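Local coordinates for beta sliding clamp (Borrelia burgdorferi, PDB 6DJ8), which forms a head-to-tail dimeric ring around DNA and probably tethers DNA polymerases and other proteins to it, giving them processivity, at residues 102-105 against 106-109; 197-200 against 201-204; 287-290 against 291-295. All blocks are in the same frame, centred on the assembly; numbering follows the deposited sequence.

Contact 1: residues 102-105 against 106-109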
loop_
_atom_site.group_PDB
_atom_site.type_symbol
_atom_site.label_atom_id
_atom_site.label_comp_id
_atom_site.label_asym_id
_atom_site.label_seq_id
_atom_site.Cartn_x
_atom_site.Cartn_y
_atom_site.Cartn_z
ATOM N N VAL A 102 -27.451 12.169 -16.288
ATOM C CA VAL A 102 -28.870 12.128 -16.610
ATOM C C VAL A 102 -29.528 11.167 -15.637
ATOM O O VAL A 102 -29.019 10.065 -15.415
ATOM C CB VAL A 102 -29.109 11.676 -18.064
ATOM C CG1 VAL A 102 -30.606 11.602 -18.360
ATOM C CG2 VAL A 102 -28.411 12.607 -19.038
ATOM N N PHE A 103 -30.637 11.581 -15.040
ATOM C CA PHE A 103 -31.359 10.705 -14.131
ATOM C C PHE A 103 -32.514 10.090 -14.898
ATOM O O PHE A 103 -33.392 10.808 -15.386
ATOM C CB PHE A 103 -31.853 11.437 -12.884
ATOM C CG PHE A 103 -32.646 10.565 -11.948
ATOM C CD1 PHE A 103 -32.259 9.258 -11.707
ATOM C CD2 PHE A 103 -33.737 11.065 -11.258
ATOM C CE1 PHE A 103 -32.965 8.452 -10.842
ATOM C CE2 PHE A 103 -34.449 10.265 -10.382
ATOM C CZ PHE A 103 -34.062 8.957 -10.171
ATOM N N ASN A 104 -32.534 8.768 -14.949
ATOM C CA ASN A 104 -33.558 7.987 -15.639
ATOM C C ASN A 104 -34.401 7.398 -14.525
ATOM O O ASN A 104 -34.149 6.289 -14.050
ATOM C CB ASN A 104 -32.906 6.898 -16.501
ATOM C CG ASN A 104 -33.908 6.113 -17.343
ATOM O OD1 ASN A 104 -33.525 5.169 -18.041
ATOM N ND2 ASN A 104 -35.175 6.491 -17.287
ATOM N N GLU A 105 -35.429 8.148 -14.128
ATOM C CA GLU A 105 -36.294 7.690 -13.057
ATOM C C GLU A 105 -37.109 6.475 -13.474
ATOM O O GLU A 105 -37.408 5.619 -12.636
ATOM C CB GLU A 105 -37.207 8.834 -12.620
ATOM C CG GLU A 105 -37.765 8.710 -11.216
ATOM C CD GLU A 105 -38.838 9.747 -10.941
ATOM O OE1 GLU A 105 -39.559 10.119 -11.895
ATOM O OE2 GLU A 105 -38.955 10.192 -9.777
ATOM N N ASN A 106 -37.422 6.347 -14.765
ATOM C CA ASN A 106 -38.187 5.191 -15.220
ATOM C C ASN A 106 -37.429 3.883 -15.035
ATOM O O ASN A 106 -38.057 2.829 -14.902
ATOM C CB ASN A 106 -38.561 5.349 -16.700
ATOM C CG ASN A 106 -39.921 5.982 -16.900
ATOM O OD1 ASN A 106 -40.949 5.316 -16.762
ATOM N ND2 ASN A 106 -39.938 7.265 -17.242
ATOM N N ASN A 107 -36.098 3.924 -14.982
ATOM C CA ASN A 107 -35.305 2.713 -14.851
ATOM C C ASN A 107 -34.435 2.702 -13.598
ATOM O O ASN A 107 -33.639 1.771 -13.422
ATOM C CB ASN A 107 -34.433 2.518 -16.102
ATOM C CG ASN A 107 -35.251 2.106 -17.326
ATOM O OD1 ASN A 107 -36.301 1.473 -17.202
ATOM N ND2 ASN A 107 -34.774 2.478 -18.512
ATOM N N SER A 108 -34.553 3.707 -12.737
ATOM C CA SER A 108 -33.710 3.841 -11.549
ATOM C C SER A 108 -32.230 3.735 -11.913
ATOM O O SER A 108 -31.492 2.886 -11.418
ATOM C CB SER A 108 -34.099 2.807 -10.493
ATOM O OG SER A 108 -35.359 3.124 -9.921
ATOM N N LYS A 109 -31.815 4.626 -12.809
ATOM C CA LYS A 109 -30.460 4.631 -13.330
ATOM C C LYS A 109 -29.998 6.058 -13.564
ATOM O O LYS A 109 -30.786 6.939 -13.920
ATOM C CB LYS A 109 -30.344 3.834 -14.637
ATOM C CG LYS A 109 -29.821 2.423 -14.431
ATOM C CD LYS A 109 -30.421 1.461 -15.430
ATOM C CE LYS A 109 -30.000 0.018 -15.149
ATOM N NZ LYS A 109 -30.535 -0.493 -13.852
#
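N104 and K109 face each other as an antiparallel hydrogen-bonded pair where the chain reverses. N104 N donates to K109 O at 2.7 Å, and K109 N returns a bond to N104 O at 3.1 Å. N104 O takes a second donor, N107 N at 3.2 Å. The two N-H groups reach this oxygen from opposite faces of its carbonyl plane, so one backbone acceptor pins both the turn and the returning strand. A weak bond from S108 N to E105 O adds to the turn. Together these make a tight beta-hairpin connection between strands 98-104 and 109-114 of the N-terminal domain, with a G1 beta bulge: S108 and K109 both lie opposite N104. S108 takes the first position of the bulge with a positive phi (51°), a site where glycine is usual; its short side chain points away from 102-105 and touches T131. At the exposed bend the polar side chains of N106 and N107 suit their place. The N104 side chain, buried behind them, swings over the turn, CG anti to its own nitrogen (chi1 -175°), and its CG sits 3.8 Å from N107 CB; the two amide planes are turned 66° apart. F103 brings ring atom CD1 to within 3.5 Å of K109 O, while E105 N stands 4.0 Å above the centre of one ring face. An aromatic ring is apt here, its flat surface covering backbone while it packs on L110. K109 shares a sheet face with N104 at CB, but its long chain leads outward and NZ hydrogen-bonds to T322 O of the second subunit. V102 pairs with E111 farther along the hairpin, and F103 bonds to T13 on the other edge of strand 98-104.

Contact 2: residues 197-200 against 201-204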
loop_
_atom_site.group_PDB
_atom_site.type_symbol
_atom_site.label_atom_id
_atom_site.label_comp_id
_atom_site.label_asym_id
_atom_site.label_seq_id
_atom_site.Cartn_x
_atom_site.Cartn_y
_atom_site.Cartn_z
ATOM N N SER A 197 -7.918 15.681 25.056
ATOM C CA SER A 197 -8.283 14.331 24.658
ATOM C C SER A 197 -7.365 13.333 25.339
ATOM O O SER A 197 -6.187 13.614 25.579
ATOM C CB SER A 197 -8.206 14.133 23.136
ATOM O OG SER A 197 -6.898 14.406 22.669
ATOM N N THR A 198 -7.898 12.141 25.604
ATOM C CA THR A 198 -7.095 11.112 26.245
ATOM C C THR A 198 -7.735 9.758 26.011
ATOM O O THR A 198 -8.940 9.650 25.781
ATOM C CB THR A 198 -6.978 11.356 27.750
ATOM O OG1 THR A 198 -6.122 10.366 28.343
ATOM C CG2 THR A 198 -8.369 11.238 28.378
ATOM N N ASN A 199 -6.909 8.724 26.117
ATOM C CA ASN A 199 -7.377 7.347 26.111
ATOM C C ASN A 199 -7.151 6.693 27.462
ATOM O O ASN A 199 -7.187 5.465 27.563
ATOM C CB ASN A 199 -6.693 6.547 24.996
ATOM C CG ASN A 199 -5.259 6.193 25.326
ATOM O OD1 ASN A 199 -4.628 6.808 26.204
ATOM N ND2 ASN A 199 -4.737 5.173 24.646
ATOM N N GLY A 200 -6.855 7.492 28.491
ATOM C CA GLY A 200 -6.527 6.983 29.798
ATOM C C GLY A 200 -5.047 6.793 30.046
ATOM O O GLY A 200 -4.633 6.691 31.204
ATOM N N HIS A 201 -4.240 6.726 29.000
ATOM C CA HIS A 201 -2.812 6.511 29.156
ATOM C C HIS A 201 -1.957 7.632 28.598
ATOM O O HIS A 201 -0.868 7.890 29.127
ATOM C CB HIS A 201 -2.446 5.179 28.496
ATOM C CG HIS A 201 -3.138 4.019 29.133
ATOM N ND1 HIS A 201 -4.429 3.660 28.813
ATOM C CD2 HIS A 201 -2.727 3.147 30.083
ATOM C CE1 HIS A 201 -4.790 2.626 29.551
ATOM N NE2 HIS A 201 -3.771 2.286 30.318
ATOM N N ARG A 202 -2.428 8.307 27.556
ATOM C CA ARG A 202 -1.766 9.457 26.980
ATOM C C ARG A 202 -2.837 10.512 26.738
ATOM O O ARG A 202 -4.017 10.187 26.558
ATOM C CB ARG A 202 -1.000 9.092 25.693
ATOM C CG ARG A 202 -1.730 8.139 24.715
ATOM C CD ARG A 202 -2.579 8.896 23.708
ATOM N NE ARG A 202 -3.133 8.002 22.667
ATOM C CZ ARG A 202 -2.458 7.627 21.586
ATOM N NH1 ARG A 202 -1.206 8.067 21.413
ATOM N NH2 ARG A 202 -3.015 6.813 20.679
ATOM N N MET A 203 -2.425 11.780 26.760
ATOM C CA MET A 203 -3.383 12.871 26.760
ATOM C C MET A 203 -2.786 14.098 26.087
ATOM O O MET A 203 -1.632 14.455 26.341
ATOM C CB MET A 203 -3.807 13.236 28.206
ATOM C CG MET A 203 -4.522 14.591 28.298
ATOM S SD MET A 203 -4.966 15.057 30.020
ATOM C CE MET A 203 -6.132 13.789 30.409
ATOM N N SER A 204 -3.594 14.757 25.257
ATOM C CA SER A 204 -3.255 16.042 24.658
ATOM C C SER A 204 -4.118 17.159 25.256
ATOM O O SER A 204 -5.311 16.967 25.525
ATOM C CB SER A 204 -3.419 15.980 23.140
ATOM O OG SER A 204 -2.345 15.237 22.530
#
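N199 OD1 accepts two backbone N-H groups across the bend, from H201 N at 2.8 Å and R202 N at 3.0 Å. The first bond closes an Asx turn, and H201 N comes from above the amide plane; R202 N lies nearly on the line of the C=O. Asparagine fits because its short amide can fold back over its own turn, with CG between the backbone nitrogen and carbonyl carbon (chi1 75°), while ND2 bonds to Y350 OH. T198 OG1 donates to R202 O at 2.8 Å and accepts from G200 N at 3.0 Å, an ST turn, so one hydroxyl ties both sides of the bend. R202 O also receives N199 N. G200 takes a positive phi (93°), where a CB would press on the preceding carbonyl oxygen. Behind this bend the hairpin of strands 192-198 and 202-211 begins regularly: S197 and S204 form a hydrogen-bonded pair, and T198 and M203 a non-hydrogen-bonded one. M203 lays its terminal CE 3.7 Å from T198 CB, its chain bending at the sulfur. The H201 ring has G200 O over one face and N199 O at its edge. T198, H201 and M203 pack on the bound peptide, and G200 hydrogen-bonds to it through its backbone, so this hairpin end forms part of the pocket the natural product occupies. On the other sheet face the small serines fit, S197 OG bonding to I167 O and S204 OG to H385 ND1 among other partners, and R202 reaches E353 of helix 348-355 in a salt bridge; backbone bonds of M203 with L386, and of H201 with M388 just past the strand ends, set strand 202-211 beside strand 383-387, joining central and C-terminal domains.

Contact 3: residues 287-290 against 291-295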
loop_
_atom_site.group_PDB
_atom_site.type_symbol
_atom_site.label_atom_id
_atom_site.label_comp_id
_atom_site.label_asym_id
_atom_site.label_seq_id
_atom_site.Cartn_x
_atom_site.Cartn_y
_atom_site.Cartn_z
ATOM N N LEU A 287 15.723 12.147 17.552
ATOM C CA LEU A 287 14.837 11.300 18.342
ATOM C C LEU A 287 13.957 10.442 17.432
ATOM O O LEU A 287 13.837 9.227 17.634
ATOM C CB LEU A 287 13.976 12.150 19.276
ATOM C CG LEU A 287 13.071 11.309 20.173
ATOM C CD1 LEU A 287 13.911 10.260 20.910
ATOM C CD2 LEU A 287 12.338 12.228 21.162
ATOM N N LYS A 288 13.337 11.057 16.415
ATOM C CA LYS A 288 12.469 10.287 15.519
ATOM C C LYS A 288 13.233 9.158 14.844
ATOM O O LYS A 288 12.757 8.021 14.787
ATOM C CB LYS A 288 11.845 11.183 14.452
ATOM C CG LYS A 288 10.717 12.080 14.909
ATOM C CD LYS A 288 10.004 12.637 13.685
ATOM C CE LYS A 288 9.695 14.103 13.860
ATOM N NZ LYS A 288 9.158 14.716 12.619
ATOM N N ASP A 289 14.426 9.460 14.325
ATOM C CA ASP A 289 15.220 8.461 13.609
ATOM C C ASP A 289 15.567 7.281 14.513
ATOM O O ASP A 289 15.421 6.118 14.120
ATOM C CB ASP A 289 16.481 9.126 13.057
ATOM C CG ASP A 289 17.484 8.129 12.524
ATOM O OD1 ASP A 289 18.274 7.589 13.321
ATOM O OD2 ASP A 289 17.473 7.878 11.306
ATOM N N ARG A 290 15.999 7.567 15.745
ATOM C CA ARG A 290 16.427 6.508 16.655
ATOM C C ARG A 290 15.255 5.669 17.141
ATOM O O ARG A 290 15.398 4.453 17.346
ATOM C CB ARG A 290 17.175 7.106 17.851
ATOM C CG ARG A 290 18.454 7.840 17.467
ATOM C CD ARG A 290 19.357 7.029 16.523
ATOM N NE ARG A 290 20.695 7.630 16.453
ATOM C CZ ARG A 290 21.088 8.490 15.517
ATOM N NH1 ARG A 290 20.253 8.850 14.553
ATOM N NH2 ARG A 290 22.322 8.981 15.535
ATOM N N LEU A 291 14.095 6.300 17.358
ATOM C CA LEU A 291 12.920 5.534 17.761
ATOM C C LEU A 291 12.508 4.570 16.660
ATOM O O LEU A 291 12.032 3.461 16.936
ATOM C CB LEU A 291 11.750 6.472 18.112
ATOM C CG LEU A 291 11.952 7.203 19.444
ATOM C CD1 LEU A 291 10.873 8.261 19.655
ATOM C CD2 LEU A 291 11.936 6.200 20.583
ATOM N N ALA A 292 12.655 4.992 15.405
ATOM C CA ALA A 292 12.325 4.091 14.306
ATOM C C ALA A 292 13.284 2.907 14.262
ATOM O O ALA A 292 12.897 1.808 13.852
ATOM C CB ALA A 292 12.329 4.847 12.977
ATOM N N ARG A 293 14.532 3.107 14.685
ATOM C CA ARG A 293 15.475 1.995 14.681
ATOM C C ARG A 293 15.254 1.080 15.879
ATOM O O ARG A 293 15.190 -0.145 15.720
ATOM C CB ARG A 293 16.900 2.524 14.638
ATOM C CG ARG A 293 17.138 3.360 13.412
ATOM C CD ARG A 293 18.438 4.121 13.490
ATOM N NE ARG A 293 18.502 5.086 12.407
ATOM C CZ ARG A 293 18.793 4.748 11.157
ATOM N NH1 ARG A 293 18.829 5.671 10.211
ATOM N NH2 ARG A 293 19.039 3.473 10.859
ATOM N N VAL A 294 15.109 1.654 17.085
ATOM C CA VAL A 294 14.938 0.811 18.267
ATOM C C VAL A 294 13.596 0.103 18.212
ATOM O O VAL A 294 13.448 -1.013 18.734
ATOM C CB VAL A 294 15.104 1.640 19.569
ATOM C CG1 VAL A 294 13.844 2.469 19.886
ATOM C CG2 VAL A 294 15.409 0.736 20.740
ATOM N N ASN A 295 12.616 0.698 17.525
ATOM C CA ASN A 295 11.337 0.031 17.307
ATOM C C ASN A 295 11.519 -1.375 16.742
ATOM O O ASN A 295 10.689 -2.251 16.991
ATOM C CB ASN A 295 10.476 0.832 16.330
ATOM C CG ASN A 295 9.085 0.260 16.185
ATOM O OD1 ASN A 295 8.393 0.030 17.177
ATOM N ND2 ASN A 295 8.682 -0.019 14.939
#
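The guanidinium of R293 meets the carboxylate of D289 side-on, with D289 at its edge and the two planes 44° apart. R293 NE gives a bond of 2.7 Å to D289 OD1, which lies close to the guanidinium plane, and R293 NH1 bonds to D289 OD2 at 2.8 Å on its syn lone pair. This i to i+4 salt bridge spans one turn of helix 284-294 in the C-terminal domain. R293 NE meets OD1 from one face of the carboxylate and R290 NH1 from the opposite face, also at 2.7 Å, so aspartate anchors a three-residue network that probably steadies its negative charge. R293's chain runs extended from CG to NE, giving it the span to bridge the turn. Both arginines also serve the subunit interface: R293 hydrogen-bonds to N94 and A92 of the second subunit, and R290 makes a cation-pi contact with F95 there. L287, L291 and V294 form an apolar side, as suits burial, L291 and V294 packing on L304 and helix 348-355. Within the helix L291 N bonds to L287 O, and between the same two residues L287 CG lies 3.8 Å from L291 CD1.

Contact 2 is the buried one, at a hairpin end, its centre about 16 Å from that of the chain; contacts 1 and 3 are only partly buried. Contacts 1 and 2 both close beta hairpins, yet the first is held chiefly by main-chain bonds, whereas the second recruits asparagine and threonine side chains and lines a peptide pocket. Contact 3 belongs to a helix, where a salt-bridge network is added to the helix's own backbone bonds. Contacts 1 and 3 lie far apart, their centres about 56 Å from each other, but both reach the second subunit, as expected for head-to-tail association. Contacts 2 and 3 share helix 348-355 as neighbour, with centres about 22 Å apart.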